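Local atomic coordinates of putative fimbrium tip subunit Fim1F (Parabacteroides distasonis, PDB entry 3R4R), a protein that is a putative component of the fimbrium tip, part of the surface filaments that mediate cell adhesion and biofilm formation. Residues 239-244 and 256-261; 195-200 and 229-234. One frame throughout, in Å; residues are numbered along the deposited sequence.

Interaction 1. Residues 239-244 and 256-261; sequences KEVILS and FPANKF. With EDO (1,2-ethanediol), chain G.
The backbone N of Phe256 donates to Val241 O at 3.0 Å. In return, Val241 N donates to Phe256 O at 3.1 Å, lying in the plane of that carbonyl. The two residues thus form an antiparallel hydrogen-bonded pair in a beta hairpin, and their side chains share one face. Val241 O also lies at the edge of the Phe256 ring, near its plane. Past Pro257 the strand gives way to a 3-10 segment, 258-260, and Ala258 N bonds to Lys239 O at 3.3 Å from above the carbonyl plane. Ala258 CB lies on the same side of that plane, 3.3 Å from Lys239 O. Val241 places CG1 near Ala258 CB. Its CG2 stands between the backbone N and the carbonyl carbon (chi1 -61° for CG1), and from there it reaches both Phe256 CB, 3.7 Å away, and the Phe261 ring. Leu243 meets the Phe256 ring with both methyls, CD2 lying 3.8 Å from Phe256 CE1. Lys239 turns away to a salt bridge with Asp236 and a cation-pi contact with Phe216. Leu243 and Phe256 both rest on Ile269 of strand 266-273, while Phe261 packs on Ala170 and Ile172 of strand 161-179.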
# COMPACT_ATOMS: atom_id res chain seq x y z
N LYS A 239 3.14 -14.73 14.18
CA LYS A 239 2.85 -13.40 14.68
C LYS A 239 1.33 -13.17 14.73
O LYS A 239 0.56 -13.77 13.98
CB LYS A 239 3.53 -12.29 13.88
CG LYS A 239 5.00 -12.16 14.24
CD LYS A 239 5.58 -10.89 13.69
CE LYS A 239 7.03 -10.66 14.04
NZ LYS A 239 7.93 -11.65 13.41
N GLU A 240 0.91 -12.32 15.67
CA GLU A 240 -0.50 -12.02 15.90
C GLU A 240 -0.76 -10.55 16.06
O GLU A 240 0.08 -9.82 16.60
CB GLU A 240 -1.02 -12.74 17.17
CG GLU A 240 -0.99 -14.26 17.13
CD GLU A 240 -1.48 -14.94 18.39
OE1 GLU A 240 -1.24 -14.39 19.49
OE2 GLU A 240 -2.04 -16.05 18.29
N VAL A 241 -1.97 -10.13 15.64
CA VAL A 241 -2.50 -8.79 15.84
C VAL A 241 -3.59 -8.99 16.92
O VAL A 241 -4.56 -9.73 16.72
CB VAL A 241 -2.97 -8.08 14.53
CG1 VAL A 241 -1.80 -7.91 13.55
CG2 VAL A 241 -4.10 -8.82 13.85
N ILE A 242 -3.34 -8.43 18.13
CA ILE A 242 -4.16 -8.64 19.32
C ILE A 242 -4.99 -7.40 19.66
O ILE A 242 -4.47 -6.35 20.04
CB ILE A 242 -3.28 -9.02 20.55
CG1 ILE A 242 -2.44 -10.29 20.26
CG2 ILE A 242 -4.13 -9.14 21.82
CD1 ILE A 242 -1.38 -10.64 21.30
N LEU A 243 -6.32 -7.61 19.64
CA LEU A 243 -7.33 -6.61 19.98
C LEU A 243 -7.74 -6.74 21.44
O LEU A 243 -8.06 -7.84 21.87
CB LEU A 243 -8.57 -6.76 19.06
CG LEU A 243 -8.54 -6.13 17.64
CD1 LEU A 243 -7.44 -6.69 16.75
CD2 LEU A 243 -9.84 -6.38 16.93
N SER A 244 -7.67 -5.64 22.20
CA SER A 244 -8.10 -5.57 23.60
C SER A 244 -9.41 -4.80 23.63
O SER A 244 -9.44 -3.60 23.34
CB SER A 244 -7.03 -4.95 24.50
OG SER A 244 -5.89 -5.79 24.57
N PHE A 256 -5.67 -12.46 16.40
CA PHE A 256 -5.97 -12.74 14.99
C PHE A 256 -4.67 -13.13 14.25
O PHE A 256 -3.62 -12.58 14.59
CB PHE A 256 -6.64 -11.54 14.31
CG PHE A 256 -8.02 -11.20 14.85
CD1 PHE A 256 -8.18 -10.43 15.99
CD2 PHE A 256 -9.17 -11.62 14.18
CE1 PHE A 256 -9.45 -10.16 16.50
CE2 PHE A 256 -10.43 -11.32 14.67
CZ PHE A 256 -10.57 -10.63 15.86
N PRO A 257 -4.70 -14.06 13.26
CA PRO A 257 -3.44 -14.40 12.56
C PRO A 257 -3.01 -13.23 11.69
O PRO A 257 -3.77 -12.81 10.81
CB PRO A 257 -3.79 -15.66 11.75
CG PRO A 257 -5.19 -16.04 12.16
CD PRO A 257 -5.84 -14.82 12.72
N ALA A 258 -1.83 -12.67 12.01
CA ALA A 258 -1.26 -11.48 11.37
C ALA A 258 -1.15 -11.62 9.85
O ALA A 258 -1.35 -10.65 9.14
CB ALA A 258 0.10 -11.19 11.96
N ASN A 259 -0.89 -12.85 9.35
CA ASN A 259 -0.72 -13.12 7.92
C ASN A 259 -2.09 -13.16 7.15
O ASN A 259 -2.08 -13.35 5.93
CB ASN A 259 0.05 -14.44 7.71
CG ASN A 259 -0.52 -15.65 8.39
OD1 ASN A 259 -1.14 -15.58 9.45
ND2 ASN A 259 -0.20 -16.80 7.84
N LYS A 260 -3.23 -12.90 7.82
CA LYS A 260 -4.52 -12.87 7.13
C LYS A 260 -4.76 -11.49 6.47
O LYS A 260 -5.60 -11.37 5.57
CB LYS A 260 -5.69 -13.21 8.08
CG LYS A 260 -5.72 -14.62 8.67
CD LYS A 260 -6.02 -15.71 7.65
N PHE A 261 -4.00 -10.45 6.91
CA PHE A 261 -4.16 -9.08 6.43
C PHE A 261 -3.14 -8.80 5.33
O PHE A 261 -1.97 -8.51 5.61
CB PHE A 261 -4.02 -8.10 7.60
CG PHE A 261 -4.88 -8.48 8.78
CD1 PHE A 261 -6.24 -8.15 8.81
CD2 PHE A 261 -4.35 -9.17 9.86
CE1 PHE A 261 -7.03 -8.50 9.89
CE2 PHE A 261 -5.16 -9.57 10.91
CZ PHE A 261 -6.49 -9.20 10.94
C1 EDO G . 4.78 -9.23 16.92
O1 EDO G . 4.82 -7.84 17.26
C2 EDO G . 3.37 -9.60 16.51
O2 EDO G . 2.96 -8.83 15.37

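Interaction 2. Residues 195-200 and 229-234. With EDO (1,2-ethanediol), chain F; EDO (1,2-ethanediol), chain G.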
# COMPACT_ATOMS: atom_id res chain seq x y z
N ALA A 195 -2.31 -4.51 19.29
CA ALA A 195 -0.90 -4.84 19.44
C ALA A 195 -0.42 -5.73 18.28
O ALA A 195 -1.15 -6.63 17.86
CB ALA A 195 -0.69 -5.56 20.78
N GLY A 196 0.78 -5.46 17.78
CA GLY A 196 1.37 -6.26 16.73
C GLY A 196 1.30 -5.71 15.32
O GLY A 196 1.63 -6.42 14.38
N LEU A 197 0.84 -4.45 15.16
CA LEU A 197 0.77 -3.79 13.85
C LEU A 197 2.20 -3.57 13.36
O LEU A 197 3.09 -3.35 14.19
CB LEU A 197 -0.03 -2.46 13.92
CG LEU A 197 -1.50 -2.57 14.34
CD1 LEU A 197 -2.12 -1.22 14.55
CD2 LEU A 197 -2.33 -3.41 13.35
N ASN A 198 2.42 -3.68 12.03
CA ASN A 198 3.74 -3.60 11.41
C ASN A 198 4.00 -2.25 10.76
O ASN A 198 3.18 -1.78 9.97
CB ASN A 198 3.88 -4.71 10.34
CG ASN A 198 5.24 -4.83 9.68
OD1 ASN A 198 6.21 -4.16 10.06
ND2 ASN A 198 5.35 -5.71 8.70
N ALA A 199 5.18 -1.68 11.04
CA ALA A 199 5.61 -0.37 10.52
C ALA A 199 6.71 -0.49 9.43
O ALA A 199 7.03 0.50 8.83
CB ALA A 199 6.13 0.49 11.67
N SER A 200 7.24 -1.69 9.16
CA SER A 200 8.28 -1.89 8.14
C SER A 200 7.79 -2.72 6.93
O SER A 200 6.92 -3.59 7.07
CB SER A 200 9.50 -2.56 8.74
OG SER A 200 10.16 -1.65 9.60
N PHE A 229 -7.86 1.36 11.21
CA PHE A 229 -6.41 1.48 11.35
C PHE A 229 -5.72 0.64 10.23
O PHE A 229 -6.40 -0.10 9.50
CB PHE A 229 -5.98 1.05 12.77
CG PHE A 229 -6.54 -0.26 13.23
CD1 PHE A 229 -7.78 -0.32 13.86
CD2 PHE A 229 -5.81 -1.43 13.09
CE1 PHE A 229 -8.32 -1.54 14.28
CE2 PHE A 229 -6.33 -2.66 13.52
CZ PHE A 229 -7.60 -2.71 14.09
N TYR A 230 -4.38 0.82 10.07
CA TYR A 230 -3.58 0.22 9.01
C TYR A 230 -2.34 -0.49 9.53
O TYR A 230 -1.86 -0.20 10.62
CB TYR A 230 -3.11 1.29 8.01
CG TYR A 230 -4.17 2.25 7.54
CD1 TYR A 230 -5.07 1.89 6.53
CD2 TYR A 230 -4.31 3.50 8.12
CE1 TYR A 230 -6.11 2.74 6.16
CE2 TYR A 230 -5.36 4.36 7.77
CZ TYR A 230 -6.25 3.97 6.77
OH TYR A 230 -7.22 4.84 6.35
N THR A 231 -1.78 -1.37 8.69
CA THR A 231 -0.55 -2.13 8.94
C THR A 231 0.04 -2.64 7.62
O THR A 231 -0.70 -2.90 6.66
CB THR A 231 -0.81 -3.32 9.90
OG1 THR A 231 0.40 -4.04 10.09
CG2 THR A 231 -1.88 -4.29 9.40
N TYR A 232 1.38 -2.82 7.59
CA TYR A 232 2.00 -3.48 6.48
C TYR A 232 1.85 -4.98 6.71
O TYR A 232 1.69 -5.37 7.87
CB TYR A 232 3.46 -3.04 6.29
CG TYR A 232 3.71 -1.59 5.93
CD1 TYR A 232 3.13 -1.02 4.80
CD2 TYR A 232 4.72 -0.87 6.56
CE1 TYR A 232 3.40 0.29 4.43
CE2 TYR A 232 5.06 0.42 6.15
CZ TYR A 232 4.38 1.01 5.10
OH TYR A 232 4.67 2.29 4.71
N GLU A 233 1.81 -5.81 5.64
CA GLU A 233 1.78 -7.29 5.72
C GLU A 233 2.76 -7.88 6.73
O GLU A 233 3.83 -7.31 6.95
CB GLU A 233 2.17 -7.92 4.37
CG GLU A 233 1.19 -7.75 3.25
CD GLU A 233 1.59 -8.47 1.98
OE1 GLU A 233 2.81 -8.61 1.68
OE2 GLU A 233 0.66 -8.83 1.25
N ILE A 234 2.42 -9.06 7.26
CA ILE A 234 3.25 -9.79 8.21
C ILE A 234 3.29 -11.24 7.74
O ILE A 234 2.28 -11.93 7.86
CB ILE A 234 2.68 -9.62 9.63
CG1 ILE A 234 2.54 -8.11 9.99
CG2 ILE A 234 3.53 -10.39 10.63
CD1 ILE A 234 1.73 -7.72 11.21
C1 EDO F . -1.94 2.56 13.01
O1 EDO F . -0.79 3.41 12.95
C2 EDO F . -3.21 3.36 12.72
O2 EDO F . -3.50 3.42 11.32
C1 EDO G . 4.78 -9.23 16.92
O1 EDO G . 4.82 -7.84 17.26
C2 EDO G . 3.37 -9.60 16.51
O2 EDO G . 2.96 -8.83 15.37
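The Asn198 side chain meets Glu233 and Ile234, while the neighbouring Leu197 side chain crosses those of Thr231 and Phe229 at about a right angle. The Asn198 amide is carried there with CG anti to the backbone N (chi1 -176°). Its ND2 donates to Glu233 O at 2.8 Å, and that oxygen lies close to the amide plane. Asn198 OD1 accepts from Ser200 N at 2.8 Å, which makes an Asx turn. Ala215 O and Ser217 N bond to the same amide from a nearby loop, so both of its ends are held. Ile234 packs on Asn198, with CG1 3.7 Å from Asn198 CB. With an alanine in place of Asn198, Glu233 O would probably lose this donor and Ser200 N its partner in the turn. The segments belong to the C-terminal domain, of the transthyretin clan, and their touching parts, 196-200 and 229-234, run end to end at 76° to each other. Thr231 OG1 bridges the two segments: it accepts from Asn198 N at 2.8 Å, nearly straight at 169°, and donates to Tyr232 O. Tyr232 N in turn bonds to Asn198 O at 3.2 Å. The Tyr232 ring meets residues 199-200 with its edge, CE2 lying 3.3 Å from Ala199 O, and its hydroxyl bonds to Lys134 O. Leu197 CD1 and CD2 both touch CD2 of the Phe229 ring, and Leu197 CD2 packs on Thr231 CB at 3.8 Å.

Overall arrangement
Both interactions are largely buried and lie in the C-terminal domain, their centres about 9 Å apart. Interaction 1 lies farther from the chain centre and has exposed residues at its margin. Interaction 2 has none among its touching residues. Interaction 1 is held by hairpin backbone bonds over an apolar face. Interaction 2 adds asparagine and threonine side-chain bonds to one backbone bond and apolar packing, where two segments cross. Strands 240-246 and 191-202 are neighbours in one sheet, linked by a probable hydrogen bond from Ile242 N to Ala195 O. Ile234 CG2 packs against Lys239 and Ala258. An ethanediol, probably from the crystallisation liquor, sits by Gly196 and Glu240.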